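Local coordinates for protein mirolysin (Tannerella forsythia, PDB 6R7V) that probably cleaves proteins and peptides as a zinc-dependent metzincin of the pappalysin family, here held as a latent zymogen by a cysteine switch, at residues L10-I15 with Q24-W29; D64-S69 with D192-S197; R80-Q85 with M264-Y269; S90-L95 with P246-T251; S288-Q293 with E299-A304. The protein carries 1 engineered substitution. All blocks are in the same frame, centred on the assembly; numbering follows the deposited sequence.

How the interactions relate
Interactions 1, 3 and 5 are buried, interaction 4 is partly buried and interaction 2 lies at the surface. Chemistry does not simply follow burial: 1 uses aliphatic groups and a thioether methyl, 4 an aromatic pair and a methyl, 2 amide hydrogen bonds to a turn, buried 3 a bridging water, and 5 a phenyl ring with an amide and a thioether. The loop between strands 243-244 and 269-270 supplies one side of both 3 and 4, which touch through Met264 and Phe92. Strand 45-55 is packed on by Ile67 of interaction 2 and Phe290 of interaction 5. Interactions 1 and 5 meet where Trp29 CZ2 lies 4.0 Å from Leu289 CD2.

Interaction 1 of 5, residues L10-I15 with Q24-W29; sequences LNMEQI and QRITDW
Successive bends at chi2 (-50°) and chi3 (-61°) curl the thioether of Met12 off its helix and deliver the methyl CE to Ile26, whose chi1 of -66° sets CG1 beside the backbone N and leaves CG2 anti to it. The two side chains reach toward each other tip to tip, with Met12 CE 3.6 Å from Ile26 CG2. The sulfur follows more loosely, Met12 SD lying 4.0 Å from the same methyl. Ile26 CD1 receives Leu10 CD2 at 4.1 Å and Ile15 CD1 at 4.2 Å, the Ile15 side chain crossing it at about a right angle. One isoleucine thus serves three partners: its CG2 meets Met12 alone among them, while its CD1 is shared by Met12, Leu10 and Ile15. The contact is wholly apolar, so its grip is that of dispersion and exclusion of water. Asn11 sets the start of the first helix as its N-cap, OD1 accepting from Gln14 N at 3.1 Å. Leu10 N is tied to the carboxylate of Asp221. The contact joins helix 12-18, with Leu10 just before it, to helix 20-32, in the N-terminal part that carries the zinc-bound Cys6. Phe171 and Arg216, from loops, also touch Ile26, and Trp29 of helix 20-32 packs on Pro170 and hydrogen-bonds Asp214.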
# COMPACT_ATOMS: atom_id res chain seq x y z
N LEU A 10 11.60 5.03 3.73
CA LEU A 10 11.76 6.14 4.66
C LEU A 10 13.01 5.93 5.49
O LEU A 10 12.95 5.48 6.64
CB LEU A 10 10.54 6.34 5.58
CG LEU A 10 9.24 6.81 4.90
CD1 LEU A 10 8.09 6.84 5.92
CD2 LEU A 10 9.38 8.21 4.26
N ASN A 11 14.17 6.21 4.89
CA ASN A 11 15.46 6.10 5.57
C ASN A 11 15.63 7.33 6.42
O ASN A 11 15.99 8.39 5.92
CB ASN A 11 16.58 5.91 4.55
CG ASN A 11 17.91 5.68 5.20
OD1 ASN A 11 18.21 6.23 6.26
ND2 ASN A 11 18.74 4.84 4.58
N MET A 12 15.28 7.21 7.70
CA MET A 12 15.22 8.36 8.60
C MET A 12 16.56 9.05 8.78
O MET A 12 16.56 10.27 8.83
CB MET A 12 14.58 7.99 9.94
CG MET A 12 13.12 7.59 9.80
SD MET A 12 12.03 8.72 8.86
CE MET A 12 12.14 10.18 9.80
N GLU A 13 17.69 8.30 8.83
CA GLU A 13 19.05 8.87 8.90
C GLU A 13 19.30 9.76 7.68
O GLU A 13 19.82 10.87 7.83
CB GLU A 13 20.10 7.73 8.96
CG GLU A 13 21.56 8.19 8.96
CD GLU A 13 22.65 7.14 8.94
OE1 GLU A 13 23.72 7.42 8.35
OE2 GLU A 13 22.46 6.05 9.53
N GLN A 14 18.95 9.26 6.48
CA GLN A 14 19.14 10.01 5.23
C GLN A 14 18.21 11.20 5.16
O GLN A 14 18.65 12.27 4.76
CB GLN A 14 18.91 9.10 4.01
CG GLN A 14 19.26 9.75 2.66
CD GLN A 14 19.18 8.74 1.54
OE1 GLN A 14 19.45 7.55 1.72
NE2 GLN A 14 18.82 9.19 0.35
N ILE A 15 16.93 11.02 5.53
CA ILE A 15 15.95 12.11 5.46
C ILE A 15 16.33 13.24 6.43
O ILE A 15 16.21 14.41 6.06
CB ILE A 15 14.53 11.56 5.73
CG1 ILE A 15 14.10 10.68 4.55
CG2 ILE A 15 13.52 12.68 6.00
CD1 ILE A 15 12.79 9.89 4.78
N GLN A 24 11.16 16.58 10.12
CA GLN A 24 10.37 17.21 11.17
C GLN A 24 8.91 16.73 11.07
O GLN A 24 8.33 16.36 12.10
CB GLN A 24 10.46 18.74 11.09
CG GLN A 24 9.64 19.49 12.15
CD GLN A 24 10.21 19.32 13.53
OE1 GLN A 24 11.33 19.74 13.83
NE2 GLN A 24 9.44 18.70 14.40
N ARG A 25 8.32 16.72 9.85
CA ARG A 25 6.94 16.31 9.62
C ARG A 25 6.70 14.87 10.03
O ARG A 25 5.68 14.57 10.64
CB ARG A 25 6.53 16.49 8.15
CG ARG A 25 6.19 17.92 7.78
CD ARG A 25 5.37 17.96 6.49
NE ARG A 25 6.07 18.64 5.41
CZ ARG A 25 6.63 18.02 4.37
NH1 ARG A 25 6.56 16.70 4.25
NH2 ARG A 25 7.25 18.72 3.43
N ILE A 26 7.64 13.98 9.71
CA ILE A 26 7.48 12.57 10.08
C ILE A 26 7.59 12.40 11.59
O ILE A 26 6.77 11.70 12.19
CB ILE A 26 8.51 11.68 9.32
CG1 ILE A 26 8.23 11.67 7.81
CG2 ILE A 26 8.50 10.26 9.89
CD1 ILE A 26 9.46 11.23 6.96
N THR A 27 8.57 13.07 12.22
CA THR A 27 8.74 13.01 13.67
C THR A 27 7.50 13.53 14.37
O THR A 27 7.08 12.90 15.34
CB THR A 27 10.00 13.78 14.08
OG1 THR A 27 11.11 13.23 13.37
CG2 THR A 27 10.28 13.73 15.58
N ASP A 28 6.90 14.66 13.90
CA ASP A 28 5.69 15.24 14.50
C ASP A 28 4.55 14.25 14.39
O ASP A 28 3.83 14.00 15.36
CB ASP A 28 5.26 16.56 13.81
CG ASP A 28 6.16 17.77 14.00
OD1 ASP A 28 6.88 17.82 15.01
OD2 ASP A 28 6.11 18.67 13.13
N TRP A 29 4.40 13.64 13.20
CA TRP A 29 3.34 12.66 12.96
C TRP A 29 3.42 11.49 13.97
O TRP A 29 2.41 11.13 14.59
CB TRP A 29 3.49 12.15 11.52
CG TRP A 29 2.38 11.22 11.10
CD1 TRP A 29 2.36 9.85 11.20
CD2 TRP A 29 1.14 11.59 10.50
NE1 TRP A 29 1.16 9.36 10.75
CE2 TRP A 29 0.40 10.40 10.29
CE3 TRP A 29 0.56 12.82 10.13
CZ2 TRP A 29 -0.87 10.40 9.71
CZ3 TRP A 29 -0.70 12.82 9.54
CH2 TRP A 29 -1.42 11.63 9.38

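Interaction 2 of 5, residues D64-S69 with D192-S197; sequences DAQIIS and DGSAES
Asp192 O is gripped by two donors from opposite faces of its carbonyl plane: Gln66 NE2 across the contact at 3.0 Å, and Ala195 N within its own turn. The N-H...O bond from Gln66 is fairly straight (162°), and the oxygen lies close to the plane of the Gln66 amide. Gln66 CG stands anti to the backbone N (chi1 -161°) and the chain then bends at chi2, which carries the amide to the turn. The other end of the same amide is used too, Gln66 OE1 accepting from Ser194 N at 3.0 Å from above the plane of its C=O group. Two such bonds fix the rotation of the amide, and NE2 has a further acceptor in Phe189 O. The loop clasped in this way is a type II' beta turn from Asp192 to Ala195, with Gly193 at its second position; phi there is 56°, and Gly193 CA sits 3.4 Å from Gln66 OE1. Ser194 OG rests alongside the glutamine, 3.2 Å from Gln66 CD. Gln66 belongs to helix 64-77, whose Ile67 packs on strands 45-55 and 118-122 of the central sheet. Ser69 OG donates to Gln66 O at 2.7 Å, while Asp192 forms a salt bridge with Lys201.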
# COMPACT_ATOMS: atom_id res chain seq x y z
N ASP A 64 -10.35 -5.63 -17.54
CA ASP A 64 -11.21 -5.36 -16.40
C ASP A 64 -11.09 -6.53 -15.40
O ASP A 64 -11.01 -6.29 -14.18
CB ASP A 64 -12.68 -5.22 -16.84
CG ASP A 64 -13.09 -3.92 -17.51
OD1 ASP A 64 -14.28 -3.78 -17.84
OD2 ASP A 64 -12.21 -3.03 -17.68
N ALA A 65 -11.05 -7.80 -15.91
CA ALA A 65 -10.91 -9.00 -15.07
C ALA A 65 -9.61 -8.94 -14.29
O ALA A 65 -9.60 -9.32 -13.12
CB ALA A 65 -10.97 -10.28 -15.92
N GLN A 66 -8.53 -8.42 -14.89
CA GLN A 66 -7.24 -8.27 -14.21
C GLN A 66 -7.38 -7.30 -13.02
O GLN A 66 -6.90 -7.56 -11.91
CB GLN A 66 -6.16 -7.80 -15.19
CG GLN A 66 -4.73 -8.05 -14.72
CD GLN A 66 -4.39 -9.52 -14.56
OE1 GLN A 66 -4.88 -10.38 -15.31
NE2 GLN A 66 -3.52 -9.82 -13.62
N ILE A 67 -8.10 -6.20 -13.23
CA ILE A 67 -8.31 -5.19 -12.21
C ILE A 67 -9.20 -5.72 -11.07
O ILE A 67 -8.90 -5.54 -9.87
CB ILE A 67 -8.90 -3.93 -12.83
CG1 ILE A 67 -7.85 -3.28 -13.76
CG2 ILE A 67 -9.39 -2.98 -11.74
CD1 ILE A 67 -8.47 -2.25 -14.68
N ILE A 68 -10.30 -6.41 -11.45
CA ILE A 68 -11.19 -6.99 -10.44
C ILE A 68 -10.42 -8.02 -9.59
O ILE A 68 -10.62 -8.09 -8.37
CB ILE A 68 -12.38 -7.62 -11.20
CG1 ILE A 68 -13.28 -6.50 -11.77
CG2 ILE A 68 -13.19 -8.64 -10.33
CD1 ILE A 68 -14.27 -6.97 -12.82
N SER A 69 -9.51 -8.79 -10.22
CA SER A 69 -8.73 -9.74 -9.44
C SER A 69 -7.85 -9.01 -8.43
O SER A 69 -7.66 -9.53 -7.33
CB SER A 69 -7.88 -10.65 -10.32
OG SER A 69 -6.70 -10.04 -10.81
N ASP A 192 -2.43 -13.65 -11.28
CA ASP A 192 -2.34 -14.55 -12.44
C ASP A 192 -2.68 -13.70 -13.70
O ASP A 192 -2.33 -12.52 -13.73
CB ASP A 192 -3.23 -15.81 -12.24
CG ASP A 192 -2.92 -16.56 -10.95
OD1 ASP A 192 -1.77 -16.46 -10.46
OD2 ASP A 192 -3.82 -17.27 -10.43
N GLY A 193 -3.32 -14.28 -14.72
CA GLY A 193 -3.64 -13.52 -15.92
C GLY A 193 -2.42 -12.90 -16.55
O GLY A 193 -1.43 -13.59 -16.80
N SER A 194 -2.49 -11.57 -16.78
CA SER A 194 -1.40 -10.82 -17.40
C SER A 194 -0.26 -10.48 -16.44
O SER A 194 0.78 -9.98 -16.89
CB SER A 194 -1.92 -9.53 -18.03
OG SER A 194 -2.55 -8.69 -17.06
N ALA A 195 -0.43 -10.73 -15.13
CA ALA A 195 0.64 -10.38 -14.18
C ALA A 195 1.83 -11.30 -14.35
O ALA A 195 1.66 -12.50 -14.63
CB ALA A 195 0.13 -10.42 -12.76
N GLU A 196 3.04 -10.74 -14.21
CA GLU A 196 4.28 -11.47 -14.43
C GLU A 196 4.91 -11.99 -13.18
O GLU A 196 5.15 -11.26 -12.20
CB GLU A 196 5.27 -10.59 -15.19
CG GLU A 196 4.83 -10.37 -16.62
CD GLU A 196 5.76 -9.54 -17.48
OE1 GLU A 196 5.28 -8.99 -18.50
OE2 GLU A 196 6.96 -9.43 -17.14
N SER A 197 5.18 -13.29 -13.19
CA SER A 197 5.87 -13.98 -12.12
C SER A 197 7.27 -13.36 -11.91
O SER A 197 7.88 -12.95 -12.91
CB SER A 197 5.98 -15.45 -12.50
OG SER A 197 6.75 -16.13 -11.53

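Interaction 3 of 5, residues R80-Q85 with M264-Y269; sequences RMNADQ and MNYMDY
Asn82 and Tyr266 approach from opposite directions, the amide ending at the edge of the phenol with its plane 65° from the ring. Asn82 ND2 comes within 3.2 Å of Tyr266 OH, but the angle is too poor for a hydrogen bond. A water makes the link instead: it donates to Asn82 OD1 at 2.7 Å and lies 2.9 Å from Tyr266 OH, in the plane of the ring. Asn82 CG sits between its backbone N and carbonyl carbon (chi1 45°), which lets the amide face both this water and Asp84. Asn82 ND2 gives a nearly straight bond (171°) to Asp84 OD1 at 2.8 Å and another to Asn276 O, which together fix which way the amide is turned. Asp84 in turn pairs with Arg203 of helix 203-212, a residue that also touches Asn82 and Tyr266. On the other side, Asn265 OD1 accepts from Met267 N at 2.9 Å, an Asx turn inside the type I beta turn from Asn265 to Asp268. Tyr266 O hydrogen-bonds ND1 of the zinc ligand His207, and Met267 packs on His211, another ligand. A tight turn that places a methionine beneath the zinc-binding histidines is the Met-turn characteristic of metzincins.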
# COMPACT_ATOMS: atom_id res chain seq x y z
N ARG A 80 -7.70 -11.09 6.31
CA ARG A 80 -7.13 -12.42 6.59
C ARG A 80 -8.00 -13.55 5.96
O ARG A 80 -8.28 -14.59 6.59
CB ARG A 80 -6.86 -12.65 8.08
CG ARG A 80 -5.87 -13.82 8.26
CD ARG A 80 -4.95 -13.74 9.47
NE ARG A 80 -4.01 -14.86 9.49
CZ ARG A 80 -2.88 -14.96 8.78
NH1 ARG A 80 -2.51 -13.98 7.95
NH2 ARG A 80 -2.12 -16.05 8.86
N MET A 81 -8.38 -13.35 4.70
CA MET A 81 -9.11 -14.32 3.92
C MET A 81 -8.26 -14.84 2.77
O MET A 81 -8.79 -15.58 1.93
CB MET A 81 -10.42 -13.74 3.43
CG MET A 81 -11.39 -13.51 4.57
SD MET A 81 -12.87 -12.67 4.01
CE MET A 81 -13.61 -13.95 3.09
N ASN A 82 -6.96 -14.53 2.78
CA ASN A 82 -6.02 -15.10 1.78
C ASN A 82 -5.86 -16.59 2.08
O ASN A 82 -5.55 -16.94 3.22
CB ASN A 82 -4.66 -14.37 1.86
CG ASN A 82 -4.12 -14.15 3.25
OD1 ASN A 82 -4.80 -13.55 4.12
ND2 ASN A 82 -2.85 -14.56 3.47
N ALA A 83 -6.03 -17.46 1.09
CA ALA A 83 -5.86 -18.90 1.37
C ALA A 83 -4.47 -19.23 1.89
O ALA A 83 -4.33 -20.13 2.73
CB ALA A 83 -6.17 -19.73 0.13
N ASP A 84 -3.43 -18.48 1.44
CA ASP A 84 -2.08 -18.76 1.92
C ASP A 84 -1.84 -18.31 3.38
O ASP A 84 -0.72 -18.45 3.85
CB ASP A 84 -0.98 -18.23 0.98
CG ASP A 84 -0.95 -16.74 0.68
OD1 ASP A 84 -1.70 -15.98 1.33
OD2 ASP A 84 -0.18 -16.34 -0.22
N GLN A 85 -2.89 -17.87 4.12
CA GLN A 85 -2.79 -17.59 5.58
C GLN A 85 -2.35 -18.88 6.28
O GLN A 85 -1.66 -18.84 7.31
CB GLN A 85 -4.12 -17.07 6.17
CG GLN A 85 -5.35 -18.00 6.16
CD GLN A 85 -5.32 -19.08 7.22
OE1 GLN A 85 -4.83 -18.87 8.32
NE2 GLN A 85 -5.82 -20.26 6.88
N MET A 264 7.68 -13.03 5.67
CA MET A 264 6.41 -13.27 4.97
C MET A 264 5.38 -12.14 5.25
O MET A 264 4.22 -12.24 4.85
CB MET A 264 5.84 -14.67 5.28
CG MET A 264 5.33 -14.93 6.69
SD MET A 264 6.49 -14.74 8.07
CE MET A 264 7.72 -15.97 7.64
N ASN A 265 5.83 -11.09 5.93
CA ASN A 265 5.01 -9.89 6.13
C ASN A 265 4.88 -9.17 4.81
O ASN A 265 5.86 -9.07 4.06
CB ASN A 265 5.68 -8.99 7.16
CG ASN A 265 4.74 -7.90 7.64
OD1 ASN A 265 4.64 -6.84 7.03
ND2 ASN A 265 4.00 -8.17 8.71
N TYR A 266 3.69 -8.60 4.52
CA TYR A 266 3.54 -7.87 3.26
C TYR A 266 4.46 -6.67 3.12
O TYR A 266 4.69 -6.22 1.98
CB TYR A 266 2.09 -7.37 3.11
CG TYR A 266 1.05 -8.48 3.11
CD1 TYR A 266 1.12 -9.52 2.20
CD2 TYR A 266 0.03 -8.51 4.05
CE1 TYR A 266 0.21 -10.58 2.24
CE2 TYR A 266 -0.91 -9.54 4.07
CZ TYR A 266 -0.80 -10.58 3.18
OH TYR A 266 -1.71 -11.60 3.21
N MET A 267 4.98 -6.14 4.23
CA MET A 267 5.84 -4.96 4.18
C MET A 267 7.32 -5.30 4.04
O MET A 267 8.16 -4.42 4.22
CB MET A 267 5.59 -4.07 5.40
CG MET A 267 4.12 -3.59 5.50
SD MET A 267 3.36 -2.99 3.94
CE MET A 267 4.42 -1.55 3.58
N ASP A 268 7.63 -6.55 3.66
CA ASP A 268 9.00 -6.91 3.31
C ASP A 268 9.11 -6.82 1.76
O ASP A 268 8.21 -6.27 1.11
CB ASP A 268 9.40 -8.31 3.87
CG ASP A 268 10.90 -8.46 4.15
OD1 ASP A 268 11.70 -7.79 3.47
OD2 ASP A 268 11.26 -9.22 5.04
N TYR A 269 10.23 -7.31 1.18
CA TYR A 269 10.48 -7.26 -0.26
C TYR A 269 10.46 -8.64 -0.90
O TYR A 269 10.97 -8.83 -2.00
CB TYR A 269 11.83 -6.59 -0.58
CG TYR A 269 11.84 -5.08 -0.66
CD1 TYR A 269 10.66 -4.34 -0.55
CD2 TYR A 269 13.03 -4.39 -0.90
CE1 TYR A 269 10.67 -2.95 -0.70
CE2 TYR A 269 13.05 -3.00 -1.03
CZ TYR A 269 11.86 -2.29 -0.95
OH TYR A 269 11.89 -0.92 -1.04
O HOH W 1 -3.65 -11.36 5.29

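Interaction 4 of 5, residues S90-L95 with P246-T251; sequences SAFANL and PSFPKT
Phe248 is the residue of 246-251 that reaches across, meeting Phe92 and Ala91 of the short helical turn 90-93. With CG anti to its backbone N (chi1 176°), its ring extends toward that turn, and Phe248 CE1 comes 3.9 Å from Phe92 CE2. The centroids of the two rings are 6.0 Å apart and the planes stand at 75°. Phe92 CE2 arrives at the edge of the Phe248 ring, near its plane. Phe248 CZ meets Ala91 CB at 4.3 Å, adding a methyl to the aromatic contact. The segment as a whole, which starts right after the disulfide-bonded Cys245 (its partner is Cys274), belongs to the loop between the short parallel strands 243-244 and 269-270, in the part of the catalytic domain that comes after the zinc-binding helix. Next comes Pro249, preceded by a cis peptide bond; the proline folds back on its neighbour, with Pro249 CB 3.8 Å above the centre of the Phe248 ring. One face of that ring is therefore taken within the loop itself, while its edge serves Phe92. Lys250 leads the chain onward, its backbone paired with Val261 and its NZ hydrogen-bonded to Asn242 OD1. Pro89 and Pro259 flank the contact, touching Phe248 and Ala91 respectively, and the more deeply buried Phe92 also packs on Met262.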
# COMPACT_ATOMS: atom_id res chain seq x y z
N SER A 90 3.38 -21.22 12.32
CA SER A 90 2.56 -21.25 13.54
C SER A 90 3.09 -20.30 14.59
O SER A 90 2.27 -19.71 15.28
CB SER A 90 2.47 -22.66 14.12
OG SER A 90 3.77 -23.15 14.38
N ALA A 91 4.43 -20.09 14.68
CA ALA A 91 4.99 -19.16 15.65
C ALA A 91 4.58 -17.70 15.41
O ALA A 91 4.59 -16.91 16.36
CB ALA A 91 6.51 -19.27 15.69
N PHE A 92 4.18 -17.35 14.18
CA PHE A 92 3.75 -15.99 13.84
C PHE A 92 2.24 -15.89 13.58
O PHE A 92 1.70 -14.78 13.56
CB PHE A 92 4.48 -15.48 12.60
CG PHE A 92 5.98 -15.24 12.68
CD1 PHE A 92 6.54 -14.52 13.74
CD2 PHE A 92 6.81 -15.65 11.64
CE1 PHE A 92 7.91 -14.25 13.76
CE2 PHE A 92 8.18 -15.39 11.68
CZ PHE A 92 8.71 -14.66 12.72
N ALA A 93 1.55 -17.04 13.33
CA ALA A 93 0.12 -17.01 13.00
C ALA A 93 -0.70 -16.36 14.11
O ALA A 93 -1.67 -15.66 13.81
CB ALA A 93 -0.39 -18.41 12.71
N ASN A 94 -0.28 -16.51 15.37
CA ASN A 94 -0.95 -15.93 16.53
C ASN A 94 -0.78 -14.39 16.59
O ASN A 94 -1.57 -13.71 17.25
CB ASN A 94 -0.44 -16.60 17.82
CG ASN A 94 1.01 -17.04 17.75
OD1 ASN A 94 1.93 -16.23 17.60
ND2 ASN A 94 1.24 -18.34 17.86
N LEU A 95 0.18 -13.83 15.81
CA LEU A 95 0.38 -12.38 15.72
C LEU A 95 -0.31 -11.80 14.52
O LEU A 95 -0.33 -10.56 14.37
CB LEU A 95 1.89 -12.01 15.63
CG LEU A 95 2.80 -12.53 16.73
CD1 LEU A 95 4.26 -12.20 16.40
CD2 LEU A 95 2.43 -11.90 18.05
N PRO A 246 12.52 -16.88 1.24
CA PRO A 246 13.32 -17.47 2.32
C PRO A 246 12.65 -18.68 2.96
O PRO A 246 11.46 -18.96 2.75
CB PRO A 246 13.39 -16.34 3.37
CG PRO A 246 13.16 -15.09 2.59
CD PRO A 246 12.09 -15.51 1.61
N SER A 247 13.43 -19.40 3.76
CA SER A 247 12.92 -20.57 4.46
C SER A 247 12.81 -20.28 5.94
O SER A 247 13.68 -19.64 6.53
CB SER A 247 13.80 -21.79 4.21
OG SER A 247 13.20 -22.96 4.74
N PHE A 248 11.71 -20.69 6.52
CA PHE A 248 11.49 -20.47 7.95
C PHE A 248 12.26 -21.48 8.79
O PHE A 248 12.20 -22.69 8.51
CB PHE A 248 10.00 -20.57 8.30
CG PHE A 248 9.72 -20.44 9.77
CD1 PHE A 248 9.63 -19.18 10.37
CD2 PHE A 248 9.59 -21.56 10.58
CE1 PHE A 248 9.41 -19.06 11.74
CE2 PHE A 248 9.35 -21.43 11.95
CZ PHE A 248 9.26 -20.18 12.52
N PRO A 249 12.88 -21.05 9.91
CA PRO A 249 13.06 -19.66 10.36
C PRO A 249 14.28 -18.99 9.74
O PRO A 249 15.28 -19.67 9.40
CB PRO A 249 13.25 -19.82 11.88
CG PRO A 249 13.92 -21.16 12.05
CD PRO A 249 13.53 -22.01 10.84
N LYS A 250 14.20 -17.66 9.54
CA LYS A 250 15.35 -16.89 9.07
C LYS A 250 15.74 -15.91 10.18
O LYS A 250 14.95 -15.05 10.53
CB LYS A 250 15.09 -16.15 7.75
CG LYS A 250 16.38 -15.50 7.20
CD LYS A 250 16.24 -14.96 5.81
CE LYS A 250 17.52 -14.25 5.39
NZ LYS A 250 17.37 -13.66 4.03
N THR A 251 16.93 -16.06 10.75
CA THR A 251 17.36 -15.14 11.80
C THR A 251 18.35 -14.14 11.20
O THR A 251 18.84 -14.35 10.08
CB THR A 251 17.98 -15.94 12.96
OG1 THR A 251 19.14 -16.62 12.47
CG2 THR A 251 17.03 -16.97 13.56

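Interaction 5 of 5, residues S288-Q293 with E299-A304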
# COMPACT_ATOMS: atom_id res chain seq x y z
N SER A 288 -6.24 3.20 12.63
CA SER A 288 -6.19 4.45 13.39
C SER A 288 -6.40 5.69 12.49
O SER A 288 -6.88 6.71 12.99
CB SER A 288 -4.88 4.57 14.16
OG SER A 288 -3.78 4.88 13.33
N LEU A 289 -6.11 5.58 11.20
CA LEU A 289 -6.29 6.70 10.26
C LEU A 289 -7.75 7.03 10.04
O LEU A 289 -8.05 8.09 9.49
CB LEU A 289 -5.64 6.38 8.91
CG LEU A 289 -4.14 6.09 8.93
CD1 LEU A 289 -3.69 5.63 7.58
CD2 LEU A 289 -3.33 7.33 9.31
N PHE A 290 -8.66 6.15 10.50
CA PHE A 290 -10.08 6.37 10.28
C PHE A 290 -10.78 6.75 11.58
O PHE A 290 -12.00 6.72 11.64
CB PHE A 290 -10.69 5.13 9.63
CG PHE A 290 -10.04 4.84 8.30
CD1 PHE A 290 -10.57 5.36 7.12
CD2 PHE A 290 -8.92 4.03 8.22
CE1 PHE A 290 -9.98 5.08 5.89
CE2 PHE A 290 -8.32 3.75 6.99
CZ PHE A 290 -8.84 4.29 5.84
N ASP A 291 -10.00 7.14 12.62
CA ASP A 291 -10.54 7.65 13.88
C ASP A 291 -11.65 8.64 13.52
O ASP A 291 -11.40 9.55 12.74
CB ASP A 291 -9.39 8.32 14.66
CG ASP A 291 -9.77 9.00 15.94
OD1 ASP A 291 -10.55 9.97 15.89
OD2 ASP A 291 -9.25 8.59 16.99
N THR A 292 -12.89 8.42 14.01
CA THR A 292 -14.06 9.21 13.58
C THR A 292 -14.00 10.71 13.93
O THR A 292 -14.74 11.50 13.32
CB THR A 292 -15.36 8.62 14.15
OG1 THR A 292 -15.31 8.68 15.56
CG2 THR A 292 -15.61 7.18 13.69
N GLN A 293 -13.13 11.12 14.86
CA GLN A 293 -13.05 12.52 15.29
C GLN A 293 -11.84 13.25 14.71
O GLN A 293 -11.97 14.42 14.36
CB GLN A 293 -13.01 12.62 16.83
CG GLN A 293 -14.14 11.89 17.58
CD GLN A 293 -15.54 12.23 17.12
OE1 GLN A 293 -15.97 13.38 17.12
NE2 GLN A 293 -16.30 11.21 16.74
N GLU A 299 -13.06 11.15 6.55
CA GLU A 299 -14.07 11.61 5.58
C GLU A 299 -14.40 10.53 4.55
O GLU A 299 -15.53 10.46 4.07
CB GLU A 299 -13.62 12.88 4.86
CG GLU A 299 -14.76 13.82 4.51
CD GLU A 299 -14.98 14.07 3.04
OE1 GLU A 299 -14.54 15.14 2.54
OE2 GLU A 299 -15.59 13.20 2.37
N MET A 300 -13.42 9.67 4.24
CA MET A 300 -13.64 8.62 3.28
C MET A 300 -14.76 7.70 3.76
O MET A 300 -15.45 7.09 2.94
CB MET A 300 -12.35 7.84 3.06
CG MET A 300 -12.47 6.80 2.00
SD MET A 300 -10.87 6.14 1.63
CE MET A 300 -10.23 7.43 0.51
N GLN A 301 -14.97 7.62 5.08
CA GLN A 301 -16.02 6.74 5.58
C GLN A 301 -17.41 7.35 5.51
O GLN A 301 -18.38 6.60 5.53
CB GLN A 301 -15.72 6.31 7.02
CG GLN A 301 -14.41 5.51 7.10
CD GLN A 301 -14.41 4.37 6.12
OE1 GLN A 301 -15.18 3.40 6.27
NE2 GLN A 301 -13.58 4.49 5.07
N ILE A 302 -17.53 8.69 5.44
CA ILE A 302 -18.83 9.36 5.47
C ILE A 302 -19.67 9.00 4.22
O ILE A 302 -20.84 8.66 4.34
CB ILE A 302 -18.68 10.90 5.65
CG1 ILE A 302 -17.90 11.26 6.96
CG2 ILE A 302 -20.07 11.61 5.65
CD1 ILE A 302 -18.45 10.78 8.31
N TYR A 303 -19.04 9.01 3.06
CA TYR A 303 -19.79 8.74 1.85
C TYR A 303 -19.37 7.42 1.17
O TYR A 303 -19.79 7.19 0.04
CB TYR A 303 -19.64 9.92 0.87
CG TYR A 303 -19.93 11.26 1.53
CD1 TYR A 303 -21.23 11.64 1.84
CD2 TYR A 303 -18.88 12.10 1.91
CE1 TYR A 303 -21.49 12.84 2.49
CE2 TYR A 303 -19.14 13.31 2.56
CZ TYR A 303 -20.44 13.68 2.85
OH TYR A 303 -20.70 14.85 3.52
N ALA A 304 -18.63 6.51 1.87
CA ALA A 304 -18.19 5.28 1.21
C ALA A 304 -19.32 4.42 0.67
O ALA A 304 -19.20 3.92 -0.45
CB ALA A 304 -17.32 4.45 2.13
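An amide set nearly perpendicular to a phenyl ring is the odd feature here: Gln301 NE2 lies 3.7 Å from both CD1 and CE1 of Phe290, with the two planes 85° apart. The nitrogen comes in at the CD1-CE1 side of the ring, and the side chains cross at about a right angle. A bend at chi2 (-53°) turns the glutamine so that its aliphatic part joins in, Gln301 CG reaching Phe290 CD1 at 3.8 Å. Met300 adds a looser touch at the edge of the same ring, near its plane, where SD stands 4.5 Å from Phe290 CE1. Phe290 sits in the type I beta turn from Ser288 to Asp291 that follows helix 280-288, and the weakly bonded helix 299-302 brings up its two partners. Asp291 OD1 accepts from Gln293 N at 3.0 Å, an Asx turn; the same oxygen also accepts from Thr294 N. Strand 45-55 lies against both sides of the contact, Ile45 touching Phe290 and Gln301 alike. Gln301 NE2 hydrogen-bonds Leu46 O, and OE1 has a partner elsewhere. With both ends of the amide so engaged, its meeting with Phe290 is probably mostly van der Waals, consistent with a glutamine packed beside a buried ring at modest polar cost.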